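Local coordinates for hypothetical protein HI1011 (Haemophilus influenzae, PDB 1YZY) that catalyses the ATP-dependent phosphorylation of 3-oxo-tetronate to 3-oxo-tetronate 4-phosphate, as a member of the four-carbon acid sugar kinase family, at residues 79-87 with 111-120. Sequence-based numbering, arbitrary orientation.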
loop_
_atom_site.group_PDB
_atom_site.type_symbol
_atom_site.label_atom_id
_atom_site.label_comp_id
_atom_site.label_asym_id
_atom_site.label_seq_id
_atom_site.Cartn_x
_atom_site.Cartn_y
_atom_site.Cartn_z
ATOM N N PHE A 79 10.598 -2.907 9.039
ATOM C CA PHE A 79 11.014 -3.165 7.665
ATOM C C PHE A 79 9.989 -4.128 7.078
ATOM O O PHE A 79 9.981 -5.308 7.403
ATOM C CB PHE A 79 12.423 -3.780 7.646
ATOM C CG PHE A 79 12.895 -4.199 6.276
ATOM C CD1 PHE A 79 12.382 -3.603 5.124
ATOM C CD2 PHE A 79 13.832 -5.217 6.141
ATOM C CE1 PHE A 79 12.789 -4.019 3.865
ATOM C CE2 PHE A 79 14.246 -5.642 4.888
ATOM C CZ PHE A 79 13.723 -5.043 3.744
ATOM N N LYS A 80 9.136 -3.616 6.203
ATOM C CA LYS A 80 8.081 -4.393 5.571
ATOM C C LYS A 80 8.408 -4.932 4.186
ATOM O O LYS A 80 8.698 -4.172 3.265
ATOM C CB LYS A 80 6.803 -3.543 5.522
ATOM C CG LYS A 80 5.785 -3.925 4.458
ATOM C CD LYS A 80 4.823 -4.959 4.947
ATOM C CE LYS A 80 3.777 -5.265 3.903
ATOM N NZ LYS A 80 4.310 -5.990 2.720
ATOM N N TYR A 81 8.299 -6.248 4.035
ATOM C CA TYR A 81 8.550 -6.920 2.768
ATOM C C TYR A 81 7.360 -7.808 2.385
ATOM O O TYR A 81 6.326 -7.784 3.048
ATOM C CB TYR A 81 9.869 -7.702 2.809
ATOM C CG TYR A 81 10.113 -8.469 4.088
ATOM C CD1 TYR A 81 9.371 -9.609 4.395
ATOM C CD2 TYR A 81 11.092 -8.061 4.987
ATOM C CE1 TYR A 81 9.602 -10.325 5.565
ATOM C CE2 TYR A 81 11.332 -8.767 6.159
ATOM C CZ TYR A 81 10.582 -9.903 6.442
ATOM O OH TYR A 81 10.831 -10.629 7.588
ATOM N N CYS A 82 7.482 -8.569 1.305
ATOM C CA CYS A 82 6.369 -9.400 0.862
ATOM C C CYS A 82 6.127 -10.618 1.759
ATOM O O CYS A 82 7.061 -11.134 2.391
ATOM C CB CYS A 82 6.578 -9.835 -0.590
ATOM S SG CYS A 82 5.098 -10.454 -1.446
ATOM N N SER A 83 4.872 -11.063 1.813
ATOM C CA SER A 83 4.500 -12.221 2.624
ATOM C C SER A 83 5.058 -13.549 2.077
ATOM O O SER A 83 5.014 -14.580 2.759
ATOM C CB SER A 83 2.978 -12.285 2.810
ATOM O OG SER A 83 2.289 -12.523 1.590
ATOM N N THR A 84 5.581 -13.524 0.852
ATOM C CA THR A 84 6.181 -14.713 0.242
ATOM C C THR A 84 7.711 -14.622 0.295
ATOM O O THR A 84 8.424 -15.391 -0.357
ATOM C CB THR A 84 5.679 -14.967 -1.193
ATOM O OG1 THR A 84 5.404 -13.724 -1.844
ATOM C CG2 THR A 84 4.411 -15.786 -1.165
ATOM N N PHE A 85 8.193 -13.675 1.100
ATOM C CA PHE A 85 9.618 -13.449 1.328
ATOM C C PHE A 85 10.427 -13.156 0.058
ATOM O O PHE A 85 11.633 -13.390 0.027
ATOM C CB PHE A 85 10.205 -14.659 2.085
ATOM C CG PHE A 85 11.309 -14.307 3.043
ATOM C CD1 PHE A 85 11.041 -13.572 4.193
ATOM C CD2 PHE A 85 12.617 -14.720 2.806
ATOM C CE1 PHE A 85 12.059 -13.256 5.092
ATOM C CE2 PHE A 85 13.646 -14.402 3.706
ATOM C CZ PHE A 85 13.361 -13.672 4.844
ATOM N N ASP A 86 9.771 -12.578 -0.950
ATOM C CA ASP A 86 10.398 -12.241 -2.243
ATOM C C ASP A 86 11.817 -11.698 -2.136
ATOM O O ASP A 86 12.027 -10.600 -1.615
ATOM C CB ASP A 86 9.530 -11.245 -3.016
ATOM C CG ASP A 86 8.148 -11.779 -3.291
ATOM O OD1 ASP A 86 7.516 -12.259 -2.332
ATOM O OD2 ASP A 86 7.692 -11.732 -4.455
ATOM N N SER A 87 12.766 -12.463 -2.674
ATOM C CA SER A 87 14.185 -12.124 -2.648
ATOM C C SER A 87 15.008 -13.212 -3.351
ATOM O O SER A 87 14.454 -14.113 -3.988
ATOM C CB SER A 87 14.651 -11.994 -1.190
ATOM O OG SER A 87 14.279 -13.137 -0.419
ATOM N N ILE A 111 11.686 -12.083 12.157
ATOM C CA ILE A 111 11.329 -12.225 10.755
ATOM C C ILE A 111 9.997 -12.952 10.681
ATOM O O ILE A 111 9.859 -14.046 11.230
ATOM C CB ILE A 111 12.408 -13.051 10.010
ATOM C CG1 ILE A 111 13.713 -12.259 9.940
ATOM C CG2 ILE A 111 11.913 -13.517 8.648
ATOM C CD1 ILE A 111 14.840 -13.034 9.344
ATOM N N THR A 112 9.010 -12.353 10.026
ATOM C CA THR A 112 7.716 -13.003 9.893
ATOM C C THR A 112 6.797 -12.468 8.810
ATOM O O THR A 112 6.193 -11.413 8.960
ATOM C CB THR A 112 6.936 -13.057 11.242
ATOM O OG1 THR A 112 5.633 -13.615 11.023
ATOM C CG2 THR A 112 6.798 -11.672 11.861
ATOM N N PRO A 113 6.776 -13.138 7.651
ATOM C CA PRO A 113 5.921 -12.749 6.529
ATOM C C PRO A 113 4.537 -13.394 6.593
ATOM O O PRO A 113 3.873 -13.607 5.580
ATOM C CB PRO A 113 6.600 -13.439 5.343
ATOM C CG PRO A 113 7.284 -14.616 5.959
ATOM C CD PRO A 113 7.867 -14.011 7.184
ATOM N N ALA A 114 4.101 -13.706 7.807
ATOM C CA ALA A 114 2.882 -14.433 8.140
ATOM C C ALA A 114 1.634 -13.618 8.473
ATOM O O ALA A 114 1.688 -12.556 9.087
ATOM C CB ALA A 114 3.046 -15.555 9.177
ATOM N N LEU A 115 0.507 -14.201 8.075
ATOM C CA LEU A 115 -0.849 -13.720 8.306
ATOM C C LEU A 115 -1.764 -14.895 7.969
ATOM O O LEU A 115 -2.349 -14.996 6.892
ATOM C CB LEU A 115 -1.204 -12.517 7.435
ATOM C CG LEU A 115 -2.581 -11.920 7.748
ATOM C CD1 LEU A 115 -2.752 -11.741 9.250
ATOM C CD2 LEU A 115 -2.736 -10.585 7.027
ATOM N N PRO A 116 -1.840 -15.884 8.868
ATOM C CA PRO A 116 -2.595 -17.125 8.702
ATOM C C PRO A 116 -3.996 -16.995 8.153
ATOM O O PRO A 116 -4.446 -17.867 7.409
ATOM C CB PRO A 116 -2.597 -17.706 10.116
ATOM C CG PRO A 116 -1.287 -17.251 10.648
ATOM C CD PRO A 116 -1.296 -15.804 10.234
ATOM N N VAL A 117 -4.701 -15.934 8.531
ATOM C CA VAL A 117 -6.067 -15.749 8.051
ATOM C C VAL A 117 -6.079 -15.521 6.541
ATOM O O VAL A 117 -7.013 -15.929 5.845
ATOM C CB VAL A 117 -6.787 -14.599 8.805
ATOM C CG1 VAL A 117 -6.315 -13.232 8.305
ATOM C CG2 VAL A 117 -8.299 -14.759 8.695
ATOM N N ASN A 118 -5.000 -14.931 6.037
ATOM C CA ASN A 118 -4.872 -14.668 4.614
ATOM C C ASN A 118 -3.972 -15.674 3.904
ATOM O O ASN A 118 -3.305 -15.355 2.922
ATOM C CB ASN A 118 -4.421 -13.225 4.378
ATOM C CG ASN A 118 -5.526 -12.218 4.691
ATOM O OD1 ASN A 118 -6.720 -12.530 4.584
ATOM N ND2 ASN A 118 -5.136 -11.008 5.076
ATOM N N GLY A 119 -3.961 -16.899 4.418
ATOM C CA GLY A 119 -3.189 -17.970 3.815
ATOM C C GLY A 119 -1.676 -17.925 3.842
ATOM O O GLY A 119 -1.038 -18.557 3.006
ATOM N N ARG A 120 -1.095 -17.178 4.769
ATOM C CA ARG A 120 0.359 -17.112 4.874
ATOM C C ARG A 120 0.732 -17.644 6.248
ATOM O O ARG A 120 0.668 -16.923 7.248
ATOM C CB ARG A 120 0.860 -15.671 4.701
ATOM C CG ARG A 120 0.652 -15.091 3.302
ATOM C CD ARG A 120 1.458 -15.853 2.260
ATOM N NE ARG A 120 1.279 -15.323 0.912
ATOM C CZ ARG A 120 0.329 -15.715 0.067
ATOM N NH1 ARG A 120 -0.548 -16.644 0.420
ATOM N NH2 ARG A 120 0.269 -15.186 -1.146
#
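T84, whose CG2 lies 3.8 Å from R120 NE, sends OG1 to the syn lone pair of D86 OD1 at 2.6 Å; threonine suits the place by offering a methyl to one loop and a hydroxyl to its own. That bond ties the type I turn C82-F85, closed by F85 N to C82 O, to the residue that follows it. S83, in the same turn, accepts a weak bond from R120: NE to OG is 3.1 Å, but the N-H...O angle is only 127°. Small enough to fit, its OG, lying between the backbone N and carbonyl carbon (chi1 66°), also rests against CG and CD of R120. The long arginine lays these methylenes along S83 while NH1 reaches G119 O, standing above that carbonyl's plane, which probably helps orient the guanidinium.

P113 packs against the turn, its compact ring placing CB beside S83 O and at the edge of the Y81 ring. Deeper in, the branched I111 abuts two aromatics with CG2, 3.6 Å from F85 CE1 and 3.3 Å from Y81 OH. Y81 thus pairs an apolar ring with a hydroxyl that bonds to T218, while helix 152-159 covers F85, I111 and P113.

The loops following strands 77-80 and 109-111 therefore meet through mixed packing, apolar around P113 and I111, polar and aliphatic around S83 and R120; the bent bond probably adds little strength or direction beyond this fit.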